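Local coordinates for teichoic acid biosynthesis protein F (PDB 3L7I), which belongs to the teichoic acid biosynthesis machinery of Staphylococcus epidermidis and carries a two-domain region of GT-B type, built on two parallel sheets, at residues F319-R324 with L340-D345; H444-K449 with I483-Y488; G508-D513 with K705-I710. One frame throughout, in Å; residues are numbered along the deposited sequence.

Contact 1. Residues F319-R324 with L340-D345; sequences FRKTLR and LYDLTD. With SO4 (sulfate ion), chain E.
Lys321 and Asp342 face each other between helices 316-331 and 336-344, consecutive helices joined by a short link that pack as a helical hairpin at the start of the modelled chain; their short segments run nearly antiparallel at 154° with axes 9.2 Å apart. With CG anti to its carbonyl carbon, chi1 -69°, Lys321 crosses the carboxylate at about a right angle. Contact is made by the stem of the lysine: CG lies 3.4 Å from Asp342 OD2, and CD is 3.5 Å from the backbone O of Asp342. The chain is extended as far as CE and bent at chi4, so that Lys321 NZ ends 5.1 Å from Asp342 OD1. Asp342 in turn has CG anti to its backbone N, chi1 -164°, which lays the carboxylate alongside the CG and CD methylenes of Lys321. Arg324 NH2 is a second positive neighbour, 4.3 Å from Asp342 OD2, again too long for a salt bridge. Beside this pair the CD2 methyl of Leu343 rests 3.7 Å from Lys321 CB and touches Thr322 OG1.

On another side of helix 316-331, Arg320 bends at chi3 and gives its NH1 to sulfate O4 at 3.0 Å, in the guanidinium plane. Lys327 and Arg333 of the second subunit also bind this ion, which probably came from the crystallisation liquor. Between the helices, lysine methylenes lie on a carboxylate and beside a leucine methyl, with the opposite charges beyond salt-bridge distance; Lys321 and Arg324 may modestly favour the ionised form of Asp342.

Contact 2. Residues H444-K449 with I483-Y488; sequences HGTPLK and ISPNRY
The turn from strand 481-484 into helix 487-496, a beta-to-alpha junction at the C-terminal end of a strand in the seven-stranded parallel sheet, meets the loop that follows the adjoining strand 438-441. Thr446 carries most of the loop's side of this contact. Its OG1 stands beside the backbone N and its CG2 anti to it, chi1 -68°, an arrangement that directs the hydroxyl to Asn486 and the methyl to Tyr488. Asn486 ND2 donates to Thr446 OG1 at 3.1 Å in a nearly straight bond, with an angle of 166° at the hydrogen, and the oxygen lies close to the amide plane. The same hydroxyl oxygen rests 3.6 Å from Pro485 CB. Thr446 CG2 comes up to the edge of the tyrosine ring, 3.3 Å from Tyr488 CE2.

Farther along the loop, Tyr488 OH donates to the carbonyl oxygen of Pro447 at 2.7 Å, tilted 20° from the carbonyl plane. The ring reaches this position because Tyr488 CG is anti to its backbone N. Pro447 CD makes a looser apolar contact, 4.4 Å from Tyr488 CE2.

Asn486 has a double task. It is the N-cap of helix 487-496, its OD1 accepting from the backbone N of Ser489, while its ND2 also donates to the carbonyl of Phe698, whose ring meets Tyr488 edge-to-face. The amide is therefore tied through both its oxygen and its nitrogen, which fixes its rotation. In this buried setting, Asn486 joins the helix start, the loop 444-449 and the segment around Phe698, and the tyrosine hydroxyl gives the Pro447 carbonyl, in a loop with no regular structure, a hydrogen-bond donor.

Contact 3. Residues G508-D513 with K705-I710; sequences GYPRND and KASQYI
Asp513 holds CG beside its backbone N, chi1 -82°, and this presents both carboxylate oxygens to the first turn of helix 706-721. Ser707, at chi1 -38°, has its hydroxyl beside its own backbone N, and the two groups converge on one acceptor. Asp513 OD1 takes the backbone N of Ala706 at 3.0 Å, and OD2 takes the backbone N of Ser707 at 3.1 Å, each through its syn lone pair. Ser707 OG also donates to Asp513 OD2, arriving from above the carboxylate plane, 40° out of it; its modelled length of 2.5 Å is doubtful in detail.

Beside these bonds Ala706 CB meets the bend of the loop, 3.3 Å from the carbonyl O of Gly508 and 3.8 Å from Pro510 CD. Pro510 CB lies 3.3 Å from Ser707 OG, setting the proline ring against the start of the helix, and Ser368 and Ile483 touch that ring from other parts of the fold.

The contact joins the loop after strand 504-506 to the chain's C-terminal helix, which comes back to pack on the domain of the seven-stranded sheet, as the last helix does in GT-B folds. An acid bridging two successive amides at a helix N-terminus meets the positive end of the helix dipole; together with the two amide bonds, this would probably keep Asp513 ionised despite its burial.

Contact 1 joins two surface helices near the N-terminal end of the model, its centre 38 Å from those of the other two; its charges lie near one another without pairing, and its first helix also packs on other subunits. Contacts 2 and 3 are buried within one chain, with centres 14 Å apart, and both rest on loops at the ends of neighbouring strands 481-484 and 504-506. They touch directly: Tyr509 packs on Pro485, and its hydroxyl makes a weak hydrogen bond with Gly445 N, while Arg511 probably bonds His444 O. Neutral side chains donate the hydrogen bonds of contact 2, to a hydroxyl and a backbone carbonyl, whereas in contact 3 a carboxylate accepts them.

Contact 1. Residues F319-R324 with L340-D345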
loop_
_atom_site.group_PDB
_atom_site.type_symbol
_atom_site.label_atom_id
_atom_site.label_comp_id
_atom_site.label_asym_id
_atom_site.label_seq_id
_atom_site.Cartn_x
_atom_site.Cartn_y
_atom_site.Cartn_z
ATOM N N PHE A 319 4.173 -12.376 0.205
ATOM C CA PHE A 319 3.562 -11.066 0.044
ATOM C C PHE A 319 2.589 -10.780 1.176
ATOM O O PHE A 319 2.471 -9.639 1.637
ATOM C CB PHE A 319 2.847 -10.968 -1.285
ATOM C CG PHE A 319 2.141 -9.672 -1.482
ATOM C CD1 PHE A 319 2.853 -8.505 -1.697
ATOM C CD2 PHE A 319 0.761 -9.610 -1.457
ATOM C CE1 PHE A 319 2.200 -7.297 -1.892
ATOM C CE2 PHE A 319 0.097 -8.412 -1.654
ATOM C CZ PHE A 319 0.815 -7.251 -1.873
ATOM N N ARG A 320 1.893 -11.822 1.621
ATOM C CA ARG A 320 0.996 -11.703 2.765
ATOM C C ARG A 320 1.762 -11.402 4.056
ATOM O O ARG A 320 1.420 -10.479 4.789
ATOM C CB ARG A 320 0.156 -12.968 2.925
ATOM C CG ARG A 320 -1.007 -13.037 1.972
ATOM C CD ARG A 320 -2.041 -13.981 2.501
ATOM N NE ARG A 320 -1.759 -15.383 2.188
ATOM C CZ ARG A 320 -2.166 -16.403 2.940
ATOM N NH1 ARG A 320 -2.834 -16.170 4.064
ATOM N NH2 ARG A 320 -1.891 -17.651 2.580
ATOM N N LYS A 321 2.793 -12.192 4.329
ATOM C CA LYS A 321 3.664 -11.937 5.464
ATOM C C LYS A 321 4.323 -10.563 5.355
ATOM O O LYS A 321 4.552 -9.878 6.344
ATOM C CB LYS A 321 4.741 -13.010 5.539
ATOM C CG LYS A 321 4.225 -14.373 5.918
ATOM C CD LYS A 321 5.300 -15.396 5.663
ATOM C CE LYS A 321 4.749 -16.799 5.637
ATOM N NZ LYS A 321 5.285 -17.495 4.427
ATOM N N THR A 322 4.626 -10.167 4.133
ATOM C CA THR A 322 5.339 -8.926 3.913
ATOM C C THR A 322 4.464 -7.742 4.306
ATOM O O THR A 322 4.908 -6.808 4.989
ATOM C CB THR A 322 5.786 -8.825 2.433
ATOM O OG1 THR A 322 7.039 -9.503 2.279
ATOM C CG2 THR A 322 5.920 -7.368 1.980
ATOM N N LEU A 323 3.212 -7.786 3.861
ATOM C CA LEU A 323 2.293 -6.728 4.202
ATOM C C LEU A 323 2.052 -6.670 5.708
ATOM O O LEU A 323 1.972 -5.583 6.271
ATOM C CB LEU A 323 0.995 -6.889 3.443
ATOM C CG LEU A 323 0.603 -5.844 2.403
ATOM C CD1 LEU A 323 1.802 -5.136 1.749
ATOM C CD2 LEU A 323 -0.261 -6.532 1.371
ATOM N N ARG A 324 1.977 -7.817 6.372
ATOM C CA ARG A 324 1.672 -7.793 7.794
ATOM C C ARG A 324 2.778 -7.104 8.571
ATOM O O ARG A 324 2.535 -6.301 9.477
ATOM C CB ARG A 324 1.414 -9.194 8.345
ATOM C CG ARG A 324 0.637 -9.168 9.668
ATOM C CD ARG A 324 -0.309 -10.368 9.799
ATOM N NE ARG A 324 0.314 -11.576 9.245
ATOM C CZ ARG A 324 -0.194 -12.308 8.251
ATOM N NH1 ARG A 324 -1.370 -11.974 7.711
ATOM N NH2 ARG A 324 0.467 -13.393 7.816
ATOM N N LEU A 340 8.551 -10.210 11.646
ATOM C CA LEU A 340 9.892 -10.291 11.108
ATOM C C LEU A 340 10.355 -11.748 11.066
ATOM O O LEU A 340 10.882 -12.219 10.059
ATOM C CB LEU A 340 10.853 -9.446 11.922
ATOM C CG LEU A 340 12.310 -9.688 11.543
ATOM C CD1 LEU A 340 12.525 -9.549 10.026
ATOM C CD2 LEU A 340 13.234 -8.752 12.347
ATOM N N TYR A 341 10.133 -12.460 12.166
ATOM C CA TYR A 341 10.541 -13.854 12.285
ATOM C C TYR A 341 9.828 -14.721 11.263
ATOM O O TYR A 341 10.450 -15.574 10.643
ATOM C CB TYR A 341 10.270 -14.352 13.704
ATOM C CG TYR A 341 9.976 -15.820 13.802
ATOM C CD1 TYR A 341 10.999 -16.742 13.963
ATOM C CD2 TYR A 341 8.676 -16.283 13.751
ATOM C CE1 TYR A 341 10.737 -18.091 14.050
ATOM C CE2 TYR A 341 8.398 -17.635 13.836
ATOM C CZ TYR A 341 9.436 -18.535 13.988
ATOM O OH TYR A 341 9.173 -19.881 14.079
ATOM N N ASP A 342 8.526 -14.487 11.092
ATOM C CA ASP A 342 7.702 -15.220 10.139
ATOM C C ASP A 342 8.245 -14.987 8.724
ATOM O O ASP A 342 8.061 -15.802 7.823
ATOM C CB ASP A 342 6.244 -14.756 10.269
ATOM C CG ASP A 342 5.238 -15.712 9.606
ATOM O OD1 ASP A 342 5.523 -16.928 9.493
ATOM O OD2 ASP A 342 4.141 -15.254 9.196
ATOM N N LEU A 343 8.950 -13.879 8.537
ATOM C CA LEU A 343 9.446 -13.528 7.212
ATOM C C LEU A 343 10.740 -14.207 6.849
ATOM O O LEU A 343 10.919 -14.643 5.716
ATOM C CB LEU A 343 9.640 -12.013 7.074
ATOM C CG LEU A 343 8.478 -11.277 6.405
ATOM C CD1 LEU A 343 8.749 -9.792 6.326
ATOM C CD2 LEU A 343 8.232 -11.863 5.033
ATOM N N THR A 344 11.653 -14.274 7.805
ATOM C CA THR A 344 13.009 -14.698 7.491
ATOM C C THR A 344 13.245 -16.119 7.961
ATOM O O THR A 344 14.375 -16.610 7.937
ATOM C CB THR A 344 14.066 -13.755 8.119
ATOM O OG1 THR A 344 14.057 -13.899 9.548
ATOM C CG2 THR A 344 13.792 -12.292 7.738
ATOM N N ASP A 345 12.184 -16.785 8.393
ATOM C CA ASP A 345 12.346 -18.129 8.905
ATOM C C ASP A 345 12.561 -19.107 7.770
ATOM O O ASP A 345 11.621 -19.511 7.110
ATOM C CB ASP A 345 11.150 -18.550 9.750
ATOM C CG ASP A 345 11.356 -19.900 10.392
ATOM O OD1 ASP A 345 12.505 -20.185 10.799
ATOM O OD2 ASP A 345 10.376 -20.677 10.475
HETATM S S SO4 E . -4.901 -12.894 4.471
HETATM O O1 SO4 E . -4.438 -11.511 4.306
HETATM O O2 SO4 E . -6.225 -12.880 5.088
HETATM O O3 SO4 E . -4.990 -13.573 3.183
HETATM O O4 SO4 E . -3.931 -13.610 5.304
#

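Contact 2. Residues H444-K449 with I483-Y488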
loop_
_atom_site.group_PDB
_atom_site.type_symbol
_atom_site.label_atom_id
_atom_site.label_comp_id
_atom_site.label_asym_id
_atom_site.label_seq_id
_atom_site.Cartn_x
_atom_site.Cartn_y
_atom_site.Cartn_z
ATOM N N HIS A 444 2.611 -33.476 30.546
ATOM C CA HIS A 444 2.852 -33.282 31.965
ATOM C C HIS A 444 1.920 -34.120 32.833
ATOM O O HIS A 444 1.337 -33.610 33.790
ATOM C CB HIS A 444 2.661 -31.806 32.312
ATOM C CG HIS A 444 1.389 -31.250 31.772
ATOM N ND1 HIS A 444 1.345 -30.453 30.655
ATOM C CD2 HIS A 444 0.106 -31.445 32.150
ATOM C CE1 HIS A 444 0.087 -30.139 30.386
ATOM N NE2 HIS A 444 -0.682 -30.735 31.273
ATOM N N GLY A 445 1.747 -35.391 32.513
ATOM C CA GLY A 445 1.038 -36.242 33.448
ATOM C C GLY A 445 -0.037 -37.171 32.936
ATOM O O GLY A 445 -0.719 -36.869 31.963
ATOM N N THR A 446 -0.177 -38.304 33.615
ATOM C CA THR A 446 -1.200 -39.279 33.300
ATOM C C THR A 446 -2.560 -38.630 33.463
ATOM O O THR A 446 -2.852 -38.081 34.526
ATOM C CB THR A 446 -1.142 -40.505 34.243
ATOM O OG1 THR A 446 0.054 -41.263 34.004
ATOM C CG2 THR A 446 -2.345 -41.391 34.007
ATOM N N PRO A 447 -3.404 -38.687 32.416
ATOM C CA PRO A 447 -4.670 -37.954 32.500
ATOM C C PRO A 447 -5.651 -38.680 33.399
ATOM O O PRO A 447 -5.703 -39.906 33.398
ATOM C CB PRO A 447 -5.181 -37.955 31.057
ATOM C CG PRO A 447 -4.038 -38.392 30.231
ATOM C CD PRO A 447 -3.225 -39.305 31.095
ATOM N N LEU A 448 -6.393 -37.908 34.184
ATOM C CA LEU A 448 -7.540 -38.416 34.913
ATOM C C LEU A 448 -8.771 -37.766 34.296
ATOM O O LEU A 448 -9.794 -38.418 34.098
ATOM C CB LEU A 448 -7.437 -38.058 36.387
ATOM C CG LEU A 448 -8.730 -38.168 37.183
ATOM C CD1 LEU A 448 -8.889 -39.583 37.671
ATOM C CD2 LEU A 448 -8.738 -37.186 38.341
ATOM N N LYS A 449 -8.660 -36.487 33.968
ATOM C CA LYS A 449 -9.755 -35.773 33.331
ATOM C C LYS A 449 -9.657 -35.843 31.793
ATOM O O LYS A 449 -8.565 -35.799 31.223
ATOM C CB LYS A 449 -9.780 -34.302 33.802
ATOM C CG LYS A 449 -10.097 -34.091 35.299
ATOM C CD LYS A 449 -9.500 -32.773 35.845
ATOM C CE LYS A 449 -9.935 -32.451 37.298
ATOM N NZ LYS A 449 -11.212 -31.619 37.375
ATOM N N ILE A 483 5.876 -38.310 24.919
ATOM C CA ILE A 483 6.241 -39.226 25.994
ATOM C C ILE A 483 5.008 -39.857 26.618
ATOM O O ILE A 483 3.972 -39.195 26.776
ATOM C CB ILE A 483 7.061 -38.518 27.055
ATOM C CG1 ILE A 483 8.429 -38.139 26.485
ATOM C CG2 ILE A 483 7.237 -39.397 28.271
ATOM C CD1 ILE A 483 9.452 -37.791 27.537
ATOM N N SER A 484 5.102 -41.137 26.967
ATOM C CA SER A 484 4.004 -41.787 27.677
ATOM C C SER A 484 4.464 -42.483 28.954
ATOM O O SER A 484 5.510 -43.154 28.966
ATOM C CB SER A 484 3.282 -42.788 26.776
ATOM O OG SER A 484 2.104 -43.275 27.395
ATOM N N PRO A 485 3.682 -42.324 30.036
ATOM C CA PRO A 485 3.922 -42.900 31.365
ATOM C C PRO A 485 3.436 -44.351 31.500
ATOM O O PRO A 485 3.969 -45.091 32.337
ATOM C CB PRO A 485 3.102 -42.000 32.301
ATOM C CG PRO A 485 2.650 -40.865 31.488
ATOM C CD PRO A 485 2.600 -41.337 30.070
ATOM N N ASN A 486 2.447 -44.747 30.699
ATOM C CA ASN A 486 1.818 -46.068 30.816
ATOM C C ASN A 486 0.928 -46.404 29.616
ATOM O O ASN A 486 0.586 -45.528 28.831
ATOM C CB ASN A 486 1.008 -46.161 32.118
ATOM C CG ASN A 486 0.411 -44.824 32.525
ATOM O OD1 ASN A 486 -0.560 -44.347 31.933
ATOM N ND2 ASN A 486 1.002 -44.204 33.536
ATOM N N ARG A 487 0.543 -47.670 29.478
ATOM C CA ARG A 487 -0.269 -48.080 28.340
ATOM C C ARG A 487 -1.600 -47.355 28.315
ATOM O O ARG A 487 -2.098 -46.993 27.256
ATOM C CB ARG A 487 -0.494 -49.585 28.335
ATOM C CG ARG A 487 -1.095 -50.067 27.037
ATOM C CD ARG A 487 -0.186 -49.736 25.853
ATOM N NE ARG A 487 0.396 -50.942 25.256
ATOM C CZ ARG A 487 1.677 -51.309 25.344
ATOM N NH1 ARG A 487 2.555 -50.559 26.007
ATOM N NH2 ARG A 487 2.080 -52.437 24.754
ATOM N N TYR A 488 -2.165 -47.153 29.498
ATOM C CA TYR A 488 -3.390 -46.380 29.690
ATOM C C TYR A 488 -3.269 -44.966 29.144
ATOM O O TYR A 488 -4.169 -44.474 28.481
ATOM C CB TYR A 488 -3.706 -46.369 31.175
ATOM C CG TYR A 488 -4.603 -45.272 31.695
ATOM C CD1 TYR A 488 -5.962 -45.486 31.867
ATOM C CD2 TYR A 488 -4.075 -44.049 32.092
ATOM C CE1 TYR A 488 -6.775 -44.497 32.373
ATOM C CE2 TYR A 488 -4.879 -43.057 32.598
ATOM C CZ TYR A 488 -6.225 -43.287 32.743
ATOM O OH TYR A 488 -7.031 -42.296 33.256
#

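Contact 3. Residues G508-D513 with K705-I710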
loop_
_atom_site.group_PDB
_atom_site.type_symbol
_atom_site.label_atom_id
_atom_site.label_comp_id
_atom_site.label_asym_id
_atom_site.label_seq_id
_atom_site.Cartn_x
_atom_site.Cartn_y
_atom_site.Cartn_z
ATOM N N GLY A 508 8.183 -43.236 30.543
ATOM C CA GLY A 508 7.976 -42.652 31.859
ATOM C C GLY A 508 8.461 -41.222 31.871
ATOM O O GLY A 508 9.167 -40.792 30.965
ATOM N N TYR A 509 8.078 -40.470 32.892
ATOM C CA TYR A 509 8.402 -39.044 32.954
ATOM C C TYR A 509 9.810 -38.772 33.477
ATOM O O TYR A 509 10.222 -39.291 34.520
ATOM C CB TYR A 509 7.366 -38.297 33.788
ATOM C CG TYR A 509 6.074 -38.112 33.062
ATOM C CD1 TYR A 509 6.065 -37.525 31.811
ATOM C CD2 TYR A 509 4.864 -38.516 33.613
ATOM C CE1 TYR A 509 4.903 -37.342 31.113
ATOM C CE2 TYR A 509 3.678 -38.335 32.916
ATOM C CZ TYR A 509 3.710 -37.744 31.657
ATOM O OH TYR A 509 2.573 -37.537 30.902
ATOM N N PRO A 510 10.566 -37.965 32.732
ATOM C CA PRO A 510 11.893 -37.606 33.229
ATOM C C PRO A 510 11.799 -36.998 34.626
ATOM O O PRO A 510 12.689 -37.211 35.456
ATOM C CB PRO A 510 12.361 -36.569 32.203
ATOM C CG PRO A 510 11.738 -37.038 30.939
ATOM C CD PRO A 510 10.361 -37.537 31.341
ATOM N N ARG A 511 10.718 -36.257 34.874
ATOM C CA ARG A 511 10.516 -35.542 36.129
ATOM C C ARG A 511 10.311 -36.529 37.254
ATOM O O ARG A 511 10.416 -36.171 38.432
ATOM C CB ARG A 511 9.267 -34.684 36.037
ATOM C CG ARG A 511 8.079 -35.488 35.587
ATOM C CD ARG A 511 6.868 -35.247 36.433
ATOM N NE ARG A 511 5.910 -34.426 35.711
ATOM C CZ ARG A 511 4.587 -34.597 35.764
ATOM N NH1 ARG A 511 3.787 -33.794 35.056
ATOM N NH2 ARG A 511 4.067 -35.570 36.515
ATOM N N ASN A 512 9.993 -37.767 36.879
ATOM C CA ASN A 512 9.734 -38.831 37.840
ATOM C C ASN A 512 10.998 -39.611 38.196
ATOM O O ASN A 512 11.010 -40.347 39.182
ATOM C CB ASN A 512 8.642 -39.778 37.327
ATOM C CG ASN A 512 7.227 -39.207 37.483
ATOM O OD1 ASN A 512 7.016 -38.216 38.177
ATOM N ND2 ASN A 512 6.250 -39.846 36.825
ATOM N N ASP A 513 12.059 -39.421 37.410
ATOM C CA ASP A 513 13.331 -40.126 37.596
ATOM C C ASP A 513 13.734 -40.181 39.072
ATOM O O ASP A 513 13.949 -41.270 39.631
ATOM C CB ASP A 513 14.456 -39.471 36.774
ATOM C CG ASP A 513 14.467 -39.905 35.289
ATOM O OD1 ASP A 513 13.683 -40.810 34.905
ATOM O OD2 ASP A 513 15.279 -39.333 34.508
ATOM N N LYS A 705 15.078 -43.948 34.117
ATOM C CA LYS A 705 15.979 -43.697 33.002
ATOM C C LYS A 705 15.390 -42.776 31.906
ATOM O O LYS A 705 15.879 -42.727 30.792
ATOM C CB LYS A 705 16.462 -45.031 32.417
ATOM C CG LYS A 705 17.527 -45.746 33.285
ATOM C CD LYS A 705 17.658 -47.267 32.985
ATOM C CE LYS A 705 18.736 -47.946 33.852
ATOM N NZ LYS A 705 18.429 -49.376 34.279
ATOM N N ALA A 706 14.353 -42.024 32.235
ATOM C CA ALA A 706 13.656 -41.250 31.212
ATOM C C ALA A 706 14.510 -40.122 30.605
ATOM O O ALA A 706 14.608 -39.996 29.386
ATOM C CB ALA A 706 12.340 -40.705 31.771
ATOM N N SER A 707 15.119 -39.300 31.450
ATOM C CA SER A 707 15.916 -38.188 30.956
ATOM C C SER A 707 17.072 -38.705 30.104
ATOM O O SER A 707 17.454 -38.086 29.106
ATOM C CB SER A 707 16.437 -37.348 32.108
ATOM O OG SER A 707 15.439 -37.248 33.110
ATOM N N GLN A 708 17.621 -39.849 30.496
ATOM C CA GLN A 708 18.636 -40.506 29.699
ATOM C C GLN A 708 18.118 -40.857 28.305
ATOM O O GLN A 708 18.745 -40.516 27.304
ATOM C CB GLN A 708 19.092 -41.761 30.404
ATOM C CG GLN A 708 19.974 -42.630 29.571
ATOM C CD GLN A 708 20.729 -43.610 30.430
ATOM O OE1 GLN A 708 21.252 -44.617 29.944
ATOM N NE2 GLN A 708 20.790 -43.324 31.729
ATOM N N TYR A 709 16.971 -41.529 28.238
ATOM C CA TYR A 709 16.359 -41.853 26.950
ATOM C C TYR A 709 16.186 -40.623 26.042
ATOM O O TYR A 709 16.636 -40.642 24.889
ATOM C CB TYR A 709 15.024 -42.589 27.102
ATOM C CG TYR A 709 14.619 -43.291 25.826
ATOM C CD1 TYR A 709 15.027 -44.593 25.564
ATOM C CD2 TYR A 709 13.854 -42.640 24.868
ATOM C CE1 TYR A 709 14.667 -45.234 24.395
ATOM C CE2 TYR A 709 13.491 -43.276 23.686
ATOM C CZ TYR A 709 13.899 -44.572 23.449
ATOM O OH TYR A 709 13.541 -45.195 22.262
ATOM N N ILE A 710 15.547 -39.561 26.543
ATOM C CA ILE A 710 15.432 -38.348 25.743
ATOM C C ILE A 710 16.798 -37.732 25.411
ATOM O O ILE A 710 17.102 -37.497 24.245
ATOM C CB ILE A 710 14.499 -37.296 26.364
ATOM C CG1 ILE A 710 13.097 -37.873 26.499
ATOM C CG2 ILE A 710 14.447 -36.060 25.475
ATOM C CD1 ILE A 710 12.537 -38.355 25.172
#